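Local coordinates for protein tRNA delta(2)-isopentenylpyrophosphate transferase (PDB 3EXA) that probably transfers a dimethylallyl group from dimethylallyl diphosphate to adenine 37 of tRNAs that read codons beginning with uridine, at residues A[302-305]-A[306-310]. Sequence-based numbering, arbitrary orientation.
Sequences HNFI and AGKLE
Ala306 sets its methyl over one face of the His302 imidazole, a CH-pi contact in which CB lies 4.2 Å from the ring centroid, displaced toward the rim on the CE1 and NE2 side. The ring reaches that position because CG stands anti to the backbone N (chi1 165°), which swings the imidazole along the helix toward the following turn. Two residues further on, Phe304 and Lys308 run side by side: the ring atom CZ of Phe304 comes within 3.9 Å of CD of Lys308, the methylene chain meeting the ring obliquely. Lys308 is fully extended, so its aliphatic part does the touching while the ammonium is carried past the ring. Ile305 and Leu309 form the buried pair, with CG2 of Ile305 4.1 Å from CD1 of Leu309.

Beneath these pairs, four consecutive i to i+4 backbone bonds set the spacing, from Ala306 N to His302 O at 2.8 Å through Leu309 N to Ile305 O at 3.0 Å. Helix 294-317 lies against the parallel sheet of the P-loop NTPase-like core: Ile305 and Leu309 both touch Val6 of strand 4-9, while Phe304, Lys308 and Leu309 all meet Val193 of strand 191-198. The side-chain contacts of this turn are thus apolar or CH-pi, and the hydrogen bonding across it is left to the backbone.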
# COMPACT_ATOMS: atom_id res chain seq x y z
N HIS A 302 -40.84 -13.52 16.38
CA HIS A 302 -41.37 -13.12 15.09
C HIS A 302 -42.14 -11.82 15.21
O HIS A 302 -42.04 -10.94 14.34
CB HIS A 302 -42.30 -14.19 14.53
CG HIS A 302 -43.16 -13.70 13.40
ND1 HIS A 302 -44.32 -12.99 13.60
CD2 HIS A 302 -42.99 -13.78 12.06
CE1 HIS A 302 -44.84 -12.67 12.42
NE2 HIS A 302 -44.05 -13.13 11.48
N ASN A 303 -42.92 -11.70 16.27
CA ASN A 303 -43.67 -10.49 16.47
C ASN A 303 -42.71 -9.32 16.58
O ASN A 303 -42.89 -8.32 15.89
CB ASN A 303 -44.52 -10.60 17.74
CG ASN A 303 -45.30 -9.34 18.01
OD1 ASN A 303 -44.92 -8.54 18.86
ND2 ASN A 303 -46.38 -9.14 17.26
N PHE A 304 -41.68 -9.45 17.41
CA PHE A 304 -40.71 -8.37 17.58
C PHE A 304 -39.99 -7.98 16.29
O PHE A 304 -39.85 -6.80 15.97
CB PHE A 304 -39.67 -8.71 18.63
CG PHE A 304 -38.55 -7.72 18.70
CD1 PHE A 304 -37.41 -7.88 17.91
CD2 PHE A 304 -38.66 -6.60 19.51
CE1 PHE A 304 -36.38 -6.93 17.92
CE2 PHE A 304 -37.64 -5.64 19.54
CZ PHE A 304 -36.49 -5.81 18.73
N ILE A 305 -39.51 -8.99 15.56
CA ILE A 305 -38.81 -8.78 14.31
C ILE A 305 -39.73 -8.14 13.27
O ILE A 305 -39.43 -7.08 12.73
CB ILE A 305 -38.27 -10.11 13.76
CG1 ILE A 305 -37.10 -10.58 14.62
CG2 ILE A 305 -37.84 -9.95 12.32
CD1 ILE A 305 -36.50 -11.91 14.19
N ALA A 306 -40.86 -8.79 13.01
CA ALA A 306 -41.83 -8.28 12.04
C ALA A 306 -42.23 -6.85 12.37
O ALA A 306 -42.32 -6.01 11.48
CB ALA A 306 -43.07 -9.18 12.01
N GLY A 307 -42.45 -6.57 13.65
CA GLY A 307 -42.83 -5.22 14.06
C GLY A 307 -41.75 -4.19 13.82
O GLY A 307 -41.99 -3.18 13.15
N LYS A 308 -40.55 -4.42 14.35
CA LYS A 308 -39.46 -3.46 14.19
C LYS A 308 -39.17 -3.17 12.72
O LYS A 308 -38.90 -2.02 12.36
CB LYS A 308 -38.18 -3.95 14.88
CG LYS A 308 -37.08 -2.90 15.01
CD LYS A 308 -35.83 -3.49 15.66
CE LYS A 308 -34.69 -2.48 15.81
NZ LYS A 308 -33.48 -3.08 16.45
N LEU A 309 -39.21 -4.18 11.86
CA LEU A 309 -38.96 -3.96 10.44
C LEU A 309 -39.99 -2.99 9.86
O LEU A 309 -39.64 -2.10 9.09
CB LEU A 309 -39.02 -5.28 9.66
CG LEU A 309 -37.78 -6.16 9.77
CD1 LEU A 309 -38.04 -7.48 9.05
CD2 LEU A 309 -36.59 -5.44 9.16
N GLU A 310 -41.25 -3.15 10.26
CA GLU A 310 -42.33 -2.30 9.78
C GLU A 310 -42.28 -0.88 10.33
O GLU A 310 -42.56 0.07 9.60
CB GLU A 310 -43.69 -2.89 10.13
CG GLU A 310 -44.85 -2.07 9.58
CD GLU A 310 -44.84 -2.03 8.07
OE1 GLU A 310 -45.73 -1.38 7.47
OE2 GLU A 310 -43.94 -2.66 7.47